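Local coordinates for DNA protection during starvation protein (Brevibacillus brevis, PDB 1N1Q) that probably oxidises iron(II) with hydrogen peroxide and stores it as ferric mineral inside a hollow twelve-subunit shell, shielding DNA from oxidative damage, at residues L8-L13 / L65-S70; A18-L23 / V105-E110; V25-F30 / S98-D103. One frame throughout, in Å; residues are numbered along the deposited sequence.

Interaction 1: L8-L13 / L65-S70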
ATOM      1  N   LEU A   8     -35.135   5.211  18.627  1.00 14.69           N
ATOM      2  CA  LEU A   8     -35.316   6.451  17.884  1.00 15.28           C
ATOM      3  C   LEU A   8     -33.989   7.197  17.761  1.00 16.01           C
ATOM      4  O   LEU A   8     -33.798   7.950  16.809  1.00 14.69           O
ATOM      5  CB  LEU A   8     -36.364   7.349  18.549  1.00 14.11           C
ATOM      6  CG  LEU A   8     -37.825   6.935  18.316  1.00 14.71           C
ATOM      7  CD1 LEU A   8     -38.744   7.865  19.045  1.00 12.95           C
ATOM      8  CD2 LEU A   8     -38.127   6.949  16.831  1.00 13.06           C
ATOM      9  N   VAL A   9     -33.062   7.001  18.700  1.00 18.39           N
ATOM     10  CA  VAL A   9     -31.809   7.727  18.563  1.00 18.44           C
ATOM     11  C   VAL A   9     -31.014   7.180  17.386  1.00 17.77           C
ATOM     12  O   VAL A   9     -30.506   7.938  16.571  1.00 16.85           O
ATOM     13  CB  VAL A   9     -30.935   7.676  19.839  1.00 18.89           C
ATOM     14  CG1 VAL A   9     -29.621   8.441  19.593  1.00 18.77           C
ATOM     15  CG2 VAL A   9     -31.688   8.297  21.011  1.00 19.50           C
ATOM     16  N   ALA A  10     -30.922   5.859  17.290  1.00 16.85           N
ATOM     17  CA  ALA A  10     -30.200   5.241  16.186  1.00 17.08           C
ATOM     18  C   ALA A  10     -30.864   5.597  14.852  1.00 16.56           C
ATOM     19  O   ALA A  10     -30.189   5.791  13.843  1.00 15.90           O
ATOM     20  CB  ALA A  10     -30.144   3.715  16.364  1.00 16.84           C
ATOM     21  N   VAL A  11     -32.189   5.693  14.847  1.00 16.13           N
ATOM     22  CA  VAL A  11     -32.906   6.040  13.619  1.00 16.16           C
ATOM     23  C   VAL A  11     -32.584   7.470  13.177  1.00 15.91           C
ATOM     24  O   VAL A  11     -32.325   7.727  12.007  1.00 14.31           O
ATOM     25  CB  VAL A  11     -34.433   5.905  13.794  1.00 16.33           C
ATOM     26  CG1 VAL A  11     -35.153   6.412  12.548  1.00 17.15           C
ATOM     27  CG2 VAL A  11     -34.789   4.457  14.040  1.00 16.45           C
ATOM     28  N   LEU A  12     -32.593   8.401  14.123  1.00 15.94           N
ATOM     29  CA  LEU A  12     -32.300   9.790  13.805  1.00 16.73           C
ATOM     30  C   LEU A  12     -30.845   9.946  13.389  1.00 15.75           C
ATOM     31  O   LEU A  12     -30.516  10.769  12.534  1.00 15.20           O
ATOM     32  CB  LEU A  12     -32.610  10.680  15.009  1.00 17.43           C
ATOM     33  CG  LEU A  12     -34.115  10.776  15.279  1.00 22.84           C
ATOM     34  CD1 LEU A  12     -34.364  11.541  16.563  1.00 26.53           C
ATOM     35  CD2 LEU A  12     -34.793  11.468  14.099  1.00 25.03           C
ATOM     36  N   LEU A  13     -29.973   9.152  14.001  1.00 15.06           N
ATOM     37  CA  LEU A  13     -28.558   9.176  13.663  1.00 15.08           C
ATOM     38  C   LEU A  13     -28.385   8.694  12.219  1.00 14.26           C
ATOM     39  O   LEU A  13     -27.682   9.318  11.430  1.00 13.81           O
ATOM     40  CB  LEU A  13     -27.784   8.263  14.624  1.00 14.86           C
ATOM     41  CG  LEU A  13     -26.685   8.850  15.531  1.00 16.77           C
ATOM     42  CD1 LEU A  13     -26.921  10.323  15.794  1.00 21.36           C
ATOM     43  CD2 LEU A  13     -26.649   8.061  16.829  1.00 15.39           C
ATOM     44  N   LEU A  65     -23.305   2.358  15.999  1.00 13.48           N
ATOM     45  CA  LEU A  65     -22.789   1.079  16.468  1.00 14.18           C
ATOM     46  C   LEU A  65     -22.537   1.106  17.978  1.00 14.12           C
ATOM     47  O   LEU A  65     -22.817   0.137  18.679  1.00 13.40           O
ATOM     48  CB  LEU A  65     -21.481   0.747  15.743  1.00 14.49           C
ATOM     49  CG  LEU A  65     -21.563   0.421  14.246  1.00 16.16           C
ATOM     50  CD1 LEU A  65     -20.194   0.570  13.605  1.00 17.79           C
ATOM     51  CD2 LEU A  65     -22.093  -0.993  14.068  1.00 17.02           C
ATOM     52  N   SER A  66     -22.009   2.225  18.468  1.00 14.21           N
ATOM     53  CA  SER A  66     -21.706   2.389  19.881  1.00 14.34           C
ATOM     54  C   SER A  66     -22.935   2.352  20.781  1.00 14.83           C
ATOM     55  O   SER A  66     -22.807   2.092  21.977  1.00 14.72           O
ATOM     56  CB  SER A  66     -20.944   3.696  20.104  1.00 14.62           C
ATOM     57  OG  SER A  66     -19.675   3.639  19.478  1.00 14.24           O
ATOM     58  N   ILE A  67     -24.117   2.608  20.223  1.00 15.03           N
ATOM     59  CA  ILE A  67     -25.323   2.557  21.039  1.00 15.97           C
ATOM     60  C   ILE A  67     -26.161   1.315  20.729  1.00 16.37           C
ATOM     61  O   ILE A  67     -27.305   1.211  21.157  1.00 16.65           O
ATOM     62  CB  ILE A  67     -26.199   3.825  20.864  1.00 15.66           C
ATOM     63  CG1 ILE A  67     -26.601   3.993  19.396  1.00 15.42           C
ATOM     64  CG2 ILE A  67     -25.458   5.043  21.403  1.00 17.20           C
ATOM     65  CD1 ILE A  67     -27.776   4.961  19.204  1.00 18.54           C
ATOM     66  N   GLY A  68     -25.591   0.390  19.962  1.00 16.92           N
ATOM     67  CA  GLY A  68     -26.299  -0.840  19.651  1.00 17.15           C
ATOM     68  C   GLY A  68     -27.117  -0.940  18.378  1.00 17.40           C
ATOM     69  O   GLY A  68     -27.828  -1.924  18.191  1.00 17.24           O
ATOM     70  N   GLY A  69     -27.025   0.048  17.495  1.00 17.65           N
ATOM     71  CA  GLY A  69     -27.783  -0.025  16.258  1.00 17.66           C
ATOM     72  C   GLY A  69     -26.925  -0.459  15.085  1.00 18.01           C
ATOM     73  O   GLY A  69     -25.754  -0.787  15.248  1.00 17.80           O
ATOM     74  N   SER A  70     -27.518  -0.471  13.899  1.00 18.72           N
ATOM     75  CA  SER A  70     -26.807  -0.816  12.678  1.00 19.00           C
ATOM     76  C   SER A  70     -26.898   0.398  11.772  1.00 17.64           C
ATOM     77  O   SER A  70     -27.986   0.903  11.509  1.00 16.93           O
ATOM     78  CB  SER A  70     -27.436  -2.032  11.996  1.00 19.90           C
ATOM     79  OG  SER A  70     -26.977  -3.240  12.582  1.00 25.42           O
TER
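Ile67 reaches from the end of helix 39-66 to the flank of helix 4-33 and sets the tip of its side chain among Val9, Ala10 and Leu13. Helix 39-66, which it follows, closes in a Schellman motif at one end of the ferritin-like four-helix bundle: Gly69 N bonds to Val64 O, Gly68 N bonds to Leu65 O, and Gly68 has a positive phi of 94°. Ile67, the first residue to leave helical angles, thereby faces helix 4-33. Its CG1 sits between the backbone N and the carbonyl carbon (chi1 59°). The outer torsion is near anti (chi2 163°), which extends the chain and carries CD1 outward to the neighbouring helix. One methyl thus makes every side-chain contact of Ile67 here. CD1 lies 3.9 Å from Ala10 CB and, against the helix backbone itself, 3.8 Å from Ala10 N. One turn toward the C-terminus, Leu13 meets it tip to tip, with Leu13 CD2 4.1 Å from Ile67 CD1. Val9 instead crosses the isoleucine at roughly a right angle: its CG1 stands 4.0 Å from Ile67 CD1. Asp123 touches both Val9 and Ile67, and Thr126 of helix 124-148 packs on Val9 and Leu13, so a third part of the chain adjoins the cluster. Beyond the isoleucine the two backbones come close, Ala10 CA and Gly69 CA being 5.8 Å apart. A beta carbon on Gly69 would fall about 3.0 Å from Ala10 CB, a clash that the glycine avoids. As built, Ala10 CB faces the bare alpha carbon, Gly69 CA, at 4.4 Å.

Interaction 2: A18-L23 / V105-E110; sequences ANWVVL and VDLVGE
Leu107 pushes both its methyls into the row formed by Asn19, Trp20 and Leu23. CD1 of Leu107 meets Leu23 CD1 tip to tip at 3.6 Å and lies 3.7 Å from Trp20 CZ2, approaching the indole obliquely near its rim. Leu107 CD2 rests 3.4 Å from Asn19 ND2, the two side chains sliding past each other. The polar link is a weak bond from Asn19 ND2 to Glu110 OE1 at 3.0 Å, bent to 126° at the hydrogen. The chain of Glu110, extended beyond CG (chi2 -172°), carries the carboxylate to the amide. The main polar partner of both side chains, Ser83, lies in the next shell. Asn19 OD1 takes the backbone N-H groups of Ser83 and Ile84, Ser83 OG bonds Glu110 OE2, and Gln16 bonds both Asn19 ND2 and Glu110 OE1. Ile84 also packs on Leu23 and Leu107, so the connecting loop adjoins this pair of the four-helix bundle; the axes of the two segments approach to 12.4 Å and run antiparallel at 165°. Because the cross-helix bond is poorly aligned, the buried amide and the carboxylate probably owe their orientation more to Gln16 and Ser83 than to each other.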
ATOM      1  N   ALA A  18     -27.406   8.965   6.246  1.00 12.27           N
ATOM      2  CA  ALA A  18     -27.930   8.969   4.887  1.00 12.92           C
ATOM      3  C   ALA A  18     -27.714  10.333   4.231  1.00 12.84           C
ATOM      4  O   ALA A  18     -27.310  10.412   3.068  1.00 12.78           O
ATOM      5  CB  ALA A  18     -29.418   8.619   4.898  1.00 13.00           C
ATOM      6  N   ASN A  19     -27.981  11.402   4.983  1.00 12.64           N
ATOM      7  CA  ASN A  19     -27.813  12.754   4.459  1.00 12.24           C
ATOM      8  C   ASN A  19     -26.377  13.026   4.042  1.00 11.75           C
ATOM      9  O   ASN A  19     -26.132  13.561   2.961  1.00 11.60           O
ATOM     10  CB  ASN A  19     -28.240  13.803   5.490  1.00 12.20           C
ATOM     11  CG  ASN A  19     -29.738  14.009   5.525  1.00 12.71           C
ATOM     12  OD1 ASN A  19     -30.423  13.762   4.538  1.00 13.04           O
ATOM     13  ND2 ASN A  19     -30.252  14.488   6.652  1.00 11.70           N
ATOM     14  N   TRP A  20     -25.429  12.663   4.900  1.00 11.49           N
ATOM     15  CA  TRP A  20     -24.026  12.895   4.599  1.00 11.41           C
ATOM     16  C   TRP A  20     -23.467  11.990   3.515  1.00 11.37           C
ATOM     17  O   TRP A  20     -22.501  12.356   2.838  1.00 11.64           O
ATOM     18  CB  TRP A  20     -23.190  12.818   5.879  1.00 11.60           C
ATOM     19  CG  TRP A  20     -23.349  14.061   6.696  1.00 11.24           C
ATOM     20  CD1 TRP A  20     -24.073  14.208   7.847  1.00 10.66           C
ATOM     21  CD2 TRP A  20     -22.860  15.363   6.360  1.00 11.16           C
ATOM     22  NE1 TRP A  20     -24.070  15.527   8.244  1.00 12.27           N
ATOM     23  CE2 TRP A  20     -23.334  16.257   7.348  1.00 11.76           C
ATOM     24  CE3 TRP A  20     -22.071  15.863   5.313  1.00 12.74           C
ATOM     25  CZ2 TRP A  20     -23.045  17.624   7.322  1.00 12.57           C
ATOM     26  CZ3 TRP A  20     -21.782  17.223   5.285  1.00 12.91           C
ATOM     27  CH2 TRP A  20     -22.271  18.088   6.283  1.00 12.84           C
ATOM     28  N   VAL A  21     -24.061  10.815   3.345  1.00 11.03           N
ATOM     29  CA  VAL A  21     -23.616   9.914   2.283  1.00 11.08           C
ATOM     30  C   VAL A  21     -24.037  10.574   0.971  1.00 11.16           C
ATOM     31  O   VAL A  21     -23.300  10.565  -0.007  1.00 11.66           O
ATOM     32  CB  VAL A  21     -24.269   8.516   2.404  1.00 10.01           C
ATOM     33  CG1 VAL A  21     -23.843   7.622   1.232  1.00 10.89           C
ATOM     34  CG2 VAL A  21     -23.863   7.880   3.702  1.00  7.12           C
ATOM     35  N   VAL A  22     -25.229  11.160   0.966  1.00 11.91           N
ATOM     36  CA  VAL A  22     -25.718  11.861  -0.221  1.00 12.15           C
ATOM     37  C   VAL A  22     -24.842  13.098  -0.473  1.00 12.48           C
ATOM     38  O   VAL A  22     -24.390  13.335  -1.598  1.00 11.32           O
ATOM     39  CB  VAL A  22     -27.195  12.320  -0.044  1.00 12.22           C
ATOM     40  CG1 VAL A  22     -27.560  13.351  -1.113  1.00 12.73           C
ATOM     41  CG2 VAL A  22     -28.128  11.118  -0.134  1.00 13.69           C
ATOM     42  N   LEU A  23     -24.590  13.871   0.581  1.00 12.00           N
ATOM     43  CA  LEU A  23     -23.772  15.074   0.462  1.00 12.40           C
ATOM     44  C   LEU A  23     -22.334  14.806   0.028  1.00 12.06           C
ATOM     45  O   LEU A  23     -21.737  15.628  -0.664  1.00 11.22           O
ATOM     46  CB  LEU A  23     -23.779  15.859   1.778  1.00 12.76           C
ATOM     47  CG  LEU A  23     -25.027  16.731   1.976  1.00 14.63           C
ATOM     48  CD1 LEU A  23     -25.109  17.223   3.409  1.00 16.91           C
ATOM     49  CD2 LEU A  23     -24.979  17.898   0.999  1.00 15.91           C
ATOM     50  N   VAL A 105     -28.745  24.569   6.078  1.00 14.16           N
ATOM     51  CA  VAL A 105     -29.792  25.174   6.891  1.00 15.66           C
ATOM     52  C   VAL A 105     -30.813  24.103   7.278  1.00 16.46           C
ATOM     53  O   VAL A 105     -31.274  24.063   8.417  1.00 16.51           O
ATOM     54  CB  VAL A 105     -30.501  26.327   6.137  1.00 15.67           C
ATOM     55  CG1 VAL A 105     -31.692  26.842   6.948  1.00 16.51           C
ATOM     56  CG2 VAL A 105     -29.523  27.458   5.896  1.00 14.01           C
ATOM     57  N   ASP A 106     -31.147  23.231   6.329  1.00 17.19           N
ATOM     58  CA  ASP A 106     -32.095  22.159   6.586  1.00 17.99           C
ATOM     59  C   ASP A 106     -31.515  21.218   7.653  1.00 17.27           C
ATOM     60  O   ASP A 106     -32.199  20.852   8.612  1.00 17.31           O
ATOM     61  CB  ASP A 106     -32.375  21.402   5.286  1.00 18.80           C
ATOM     62  CG  ASP A 106     -33.575  20.476   5.394  1.00 23.65           C
ATOM     63  OD1 ASP A 106     -34.509  20.813   6.144  1.00 31.74           O
ATOM     64  OD2 ASP A 106     -33.583  19.438   4.703  1.00 29.53           O
ATOM     65  N   LEU A 107     -30.248  20.849   7.495  1.00 16.08           N
ATOM     66  CA  LEU A 107     -29.586  19.971   8.452  1.00 15.96           C
ATOM     67  C   LEU A 107     -29.527  20.567   9.853  1.00 15.63           C
ATOM     68  O   LEU A 107     -29.677  19.853  10.844  1.00 14.68           O
ATOM     69  CB  LEU A 107     -28.167  19.632   7.987  1.00 15.77           C
ATOM     70  CG  LEU A 107     -28.040  18.845   6.680  1.00 15.99           C
ATOM     71  CD1 LEU A 107     -26.593  18.415   6.498  1.00 16.69           C
ATOM     72  CD2 LEU A 107     -28.960  17.625   6.708  1.00 15.92           C
ATOM     73  N   VAL A 108     -29.298  21.872   9.949  1.00 16.06           N
ATOM     74  CA  VAL A 108     -29.245  22.518  11.263  1.00 16.38           C
ATOM     75  C   VAL A 108     -30.578  22.302  11.975  1.00 16.39           C
ATOM     76  O   VAL A 108     -30.615  21.989  13.164  1.00 15.86           O
ATOM     77  CB  VAL A 108     -28.970  24.038  11.142  1.00 16.61           C
ATOM     78  CG1 VAL A 108     -29.331  24.753  12.449  1.00 18.15           C
ATOM     79  CG2 VAL A 108     -27.494  24.268  10.836  1.00 17.27           C
ATOM     80  N   GLY A 109     -31.668  22.458  11.230  1.00 16.44           N
ATOM     81  CA  GLY A 109     -32.986  22.258  11.803  1.00 16.69           C
ATOM     82  C   GLY A 109     -33.184  20.817  12.240  1.00 16.55           C
ATOM     83  O   GLY A 109     -33.717  20.558  13.322  1.00 16.14           O
ATOM     84  N   GLU A 110     -32.759  19.875  11.403  1.00 16.12           N
ATOM     85  CA  GLU A 110     -32.899  18.462  11.731  1.00 16.00           C
ATOM     86  C   GLU A 110     -32.003  18.088  12.903  1.00 16.20           C
ATOM     87  O   GLU A 110     -32.379  17.266  13.742  1.00 15.44           O
ATOM     88  CB  GLU A 110     -32.560  17.588  10.516  1.00 16.28           C
ATOM     89  CG  GLU A 110     -33.505  17.777   9.333  1.00 16.17           C
ATOM     90  CD  GLU A 110     -33.273  16.770   8.218  1.00 17.02           C
ATOM     91  OE1 GLU A 110     -32.261  16.039   8.258  1.00 16.77           O
ATOM     92  OE2 GLU A 110     -34.102  16.718   7.287  1.00 17.43           O
TER

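Interaction 3: V25-F30 / S98-D103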
ATOM      1  N   VAL A  25     -21.332  12.814  -2.152  1.00 11.27           N
ATOM      2  CA  VAL A  25     -21.348  12.790  -3.611  1.00 10.99           C
ATOM      3  C   VAL A  25     -21.825  14.111  -4.212  1.00 11.56           C
ATOM      4  O   VAL A  25     -21.354  14.526  -5.268  1.00 11.97           O
ATOM      5  CB  VAL A  25     -22.217  11.623  -4.131  1.00 10.10           C
ATOM      6  CG1 VAL A  25     -22.536  11.804  -5.624  1.00 11.68           C
ATOM      7  CG2 VAL A  25     -21.480  10.316  -3.930  1.00  7.52           C
ATOM      8  N   LYS A  26     -22.737  14.787  -3.524  1.00 11.69           N
ATOM      9  CA  LYS A  26     -23.253  16.061  -4.015  1.00 11.95           C
ATOM     10  C   LYS A  26     -22.145  17.112  -4.026  1.00 11.85           C
ATOM     11  O   LYS A  26     -22.014  17.891  -4.974  1.00 11.35           O
ATOM     12  CB  LYS A  26     -24.418  16.529  -3.137  1.00 12.06           C
ATOM     13  CG  LYS A  26     -25.239  17.679  -3.735  1.00 12.02           C
ATOM     14  CD  LYS A  26     -26.456  17.993  -2.855  1.00 11.31           C
ATOM     15  CE  LYS A  26     -27.387  19.015  -3.498  1.00 12.33           C
ATOM     16  NZ  LYS A  26     -28.611  19.225  -2.662  1.00 11.04           N
ATOM     17  N   LEU A  27     -21.342  17.123  -2.969  1.00 11.96           N
ATOM     18  CA  LEU A  27     -20.240  18.067  -2.858  1.00 12.53           C
ATOM     19  C   LEU A  27     -19.163  17.761  -3.902  1.00 12.70           C
ATOM     20  O   LEU A  27     -18.485  18.666  -4.398  1.00 12.40           O
ATOM     21  CB  LEU A  27     -19.672  18.026  -1.443  1.00 12.17           C
ATOM     22  CG  LEU A  27     -20.671  18.590  -0.421  1.00 12.92           C
ATOM     23  CD1 LEU A  27     -20.245  18.232   0.991  1.00 13.76           C
ATOM     24  CD2 LEU A  27     -20.769  20.113  -0.592  1.00 13.28           C
ATOM     25  N   HIS A  28     -19.011  16.483  -4.236  1.00 13.15           N
ATOM     26  CA  HIS A  28     -18.060  16.068  -5.268  1.00 13.78           C
ATOM     27  C   HIS A  28     -18.598  16.606  -6.586  1.00 13.21           C
ATOM     28  O   HIS A  28     -17.849  17.090  -7.429  1.00 13.00           O
ATOM     29  CB  HIS A  28     -17.967  14.535  -5.342  1.00 13.86           C
ATOM     30  CG  HIS A  28     -16.860  13.957  -4.516  1.00 17.71           C
ATOM     31  ND1 HIS A  28     -15.554  13.899  -4.954  1.00 21.65           N
ATOM     32  CD2 HIS A  28     -16.862  13.414  -3.274  1.00 22.20           C
ATOM     33  CE1 HIS A  28     -14.801  13.342  -4.022  1.00 21.22           C
ATOM     34  NE2 HIS A  28     -15.570  13.038  -2.993  1.00 23.52           N
ATOM     35  N   ASN A  29     -19.915  16.526  -6.745  1.00 13.08           N
ATOM     36  CA  ASN A  29     -20.575  17.005  -7.959  1.00 13.19           C
ATOM     37  C   ASN A  29     -20.230  18.470  -8.189  1.00 13.33           C
ATOM     38  O   ASN A  29     -19.820  18.859  -9.277  1.00 13.69           O
ATOM     39  CB  ASN A  29     -22.094  16.844  -7.840  1.00 12.38           C
ATOM     40  CG  ASN A  29     -22.824  17.184  -9.127  1.00 13.20           C
ATOM     41  OD1 ASN A  29     -22.698  18.290  -9.652  1.00 12.85           O
ATOM     42  ND2 ASN A  29     -23.599  16.230  -9.641  1.00  9.79           N
ATOM     43  N   PHE A  30     -20.385  19.279  -7.149  1.00 13.23           N
ATOM     44  CA  PHE A  30     -20.087  20.700  -7.230  1.00 13.42           C
ATOM     45  C   PHE A  30     -18.582  20.939  -7.406  1.00 13.37           C
ATOM     46  O   PHE A  30     -18.157  21.839  -8.146  1.00 12.02           O
ATOM     47  CB  PHE A  30     -20.612  21.404  -5.973  1.00 13.54           C
ATOM     48  CG  PHE A  30     -22.118  21.378  -5.847  1.00 13.55           C
ATOM     49  CD1 PHE A  30     -22.747  21.812  -4.682  1.00 15.62           C
ATOM     50  CD2 PHE A  30     -22.910  20.929  -6.903  1.00 14.58           C
ATOM     51  CE1 PHE A  30     -24.141  21.799  -4.568  1.00 15.06           C
ATOM     52  CE2 PHE A  30     -24.302  20.913  -6.801  1.00 15.60           C
ATOM     53  CZ  PHE A  30     -24.920  21.351  -5.631  1.00 15.67           C
ATOM     54  N   SER A  98     -25.504  28.432  -3.074  1.00 14.58           N
ATOM     55  CA  SER A  98     -26.843  28.632  -2.544  1.00 15.01           C
ATOM     56  C   SER A  98     -27.472  27.291  -2.141  1.00 14.66           C
ATOM     57  O   SER A  98     -28.185  27.195  -1.138  1.00 13.95           O
ATOM     58  CB  SER A  98     -27.703  29.333  -3.597  1.00 15.27           C
ATOM     59  OG  SER A  98     -28.947  29.717  -3.050  1.00 18.79           O
ATOM     60  N   SER A  99     -27.186  26.253  -2.920  1.00 14.26           N
ATOM     61  CA  SER A  99     -27.714  24.922  -2.629  1.00 14.70           C
ATOM     62  C   SER A  99     -27.116  24.359  -1.328  1.00 14.11           C
ATOM     63  O   SER A  99     -27.811  23.727  -0.528  1.00 14.08           O
ATOM     64  CB  SER A  99     -27.415  23.977  -3.794  1.00 14.76           C
ATOM     65  OG  SER A  99     -27.749  22.643  -3.464  1.00 16.16           O
ATOM     66  N   VAL A 100     -25.825  24.586  -1.122  1.00 13.77           N
ATOM     67  CA  VAL A 100     -25.177  24.105   0.093  1.00 13.79           C
ATOM     68  C   VAL A 100     -25.748  24.862   1.279  1.00 13.58           C
ATOM     69  O   VAL A 100     -25.956  24.292   2.348  1.00 13.34           O
ATOM     70  CB  VAL A 100     -23.653  24.307   0.048  1.00 13.37           C
ATOM     71  CG1 VAL A 100     -23.029  23.876   1.366  1.00 13.94           C
ATOM     72  CG2 VAL A 100     -23.064  23.504  -1.107  1.00 13.69           C
ATOM     73  N   VAL A 101     -26.009  26.153   1.088  1.00 13.97           N
ATOM     74  CA  VAL A 101     -26.588  26.957   2.158  1.00 14.40           C
ATOM     75  C   VAL A 101     -27.953  26.374   2.531  1.00 14.08           C
ATOM     76  O   VAL A 101     -28.238  26.176   3.710  1.00 13.45           O
ATOM     77  CB  VAL A 101     -26.766  28.432   1.731  1.00 14.88           C
ATOM     78  CG1 VAL A 101     -27.656  29.168   2.734  1.00 15.62           C
ATOM     79  CG2 VAL A 101     -25.402  29.114   1.651  1.00 16.35           C
ATOM     80  N   ASN A 102     -28.778  26.085   1.525  1.00 13.69           N
ATOM     81  CA  ASN A 102     -30.100  25.517   1.767  1.00 14.30           C
ATOM     82  C   ASN A 102     -30.001  24.177   2.494  1.00 13.97           C
ATOM     83  O   ASN A 102     -30.711  23.940   3.465  1.00 13.72           O
ATOM     84  CB  ASN A 102     -30.869  25.309   0.459  1.00 14.61           C
ATOM     85  CG  ASN A 102     -31.247  26.613  -0.210  1.00 16.51           C
ATOM     86  OD1 ASN A 102     -31.320  27.659   0.438  1.00 18.44           O
ATOM     87  ND2 ASN A 102     -31.501  26.557  -1.512  1.00 18.18           N
ATOM     88  N   ASP A 103     -29.121  23.302   2.018  1.00 13.45           N
ATOM     89  CA  ASP A 103     -28.952  21.991   2.635  1.00 13.54           C
ATOM     90  C   ASP A 103     -28.465  22.095   4.080  1.00 13.23           C
ATOM     91  O   ASP A 103     -29.018  21.454   4.982  1.00 12.46           O
ATOM     92  CB  ASP A 103     -27.977  21.140   1.815  1.00 13.95           C
ATOM     93  CG  ASP A 103     -28.554  20.729   0.469  1.00 13.38           C
ATOM     94  OD1 ASP A 103     -29.762  20.938   0.249  1.00 13.31           O
ATOM     95  OD2 ASP A 103     -27.799  20.194  -0.358  1.00 13.18           O
TER
HETATM   96  O   HOH W   1     -29.874  22.100  -2.295  1.00 14.40           O
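Phe30 and Leu27 of helix 4-33 close on Val100 of helix 93-120, while Lys26 reaches past them to Asp103 and a water. On the apolar side, Val100 CG2 lies at the edge of the phenylalanine ring, 4.0 Å from Phe30 CD1, and the two side chains slide past each other. Ser99 meets the same ring edge in plane, its OG 3.8 Å from Phe30 CZ. Leu27 crosses Val100 at about a right angle, with Leu27 CD2 4.1 Å from Val100 CG2. Phe46 and Leu144 also pack on Val100, and Leu49 and Tyr50, the latter a residue of the mu-oxo-diiron pocket, pack on Leu27, so all four long helices of the ferritin-type bundle converge on this apolar cluster, the two segments themselves running antiparallel at 163°. The other side is polar and hydrated. Lys26 is extended throughout, CG anti to the backbone N (chi1 -167°), a shape that brings its ammonium across to the aspartate. The salt bridge from Lys26 NZ to Asp103 OD2 is 2.6 Å long and uses the syn lone pair of that oxygen. Water 1 accepts from Lys26 NZ at 3.2 Å and donates to Asp103 OD1 at 2.8 Å, so the carboxylate is gripped through both oxygens. The same water also bonds Ser99 OG at 2.5 Å, joining three side chains beside the partly exposed Ser99 and Asp103. Lys85 O takes another bond from the ammonium, and Ile84 packs against Asp103, tying both to the loop that precedes helix 93-120. With a methionine in place of Lys26, Asp103 would probably lose its countercharge, and water 1 and Lys85 O would each be left without the ammonium donor.

In the fold
All three contacts use helix 4-33, which supplies residues 8-13, 18-23 and 25-30. The partner segments come later, in the order 65-70 (interaction 1), 98-103 (interaction 3) and 105-110 (interaction 2). Interactions 2 and 3 pair the same two helices, 4-33 and 93-120, in antiparallel order, so 98-103 meets the later segment. Their centres are about 10 Å apart, and they touch where Leu23 CD2 approaches Asp103 OD2 at 3.9 Å. Interaction 1, with the end of helix 39-66, lies about 17 Å from interaction 2 and about 26 Å from interaction 3 (centre to centre), across the chain's centre from the latter. Helix 4-33 packs along much of its length and carries the iron ligand His31 near interaction 3.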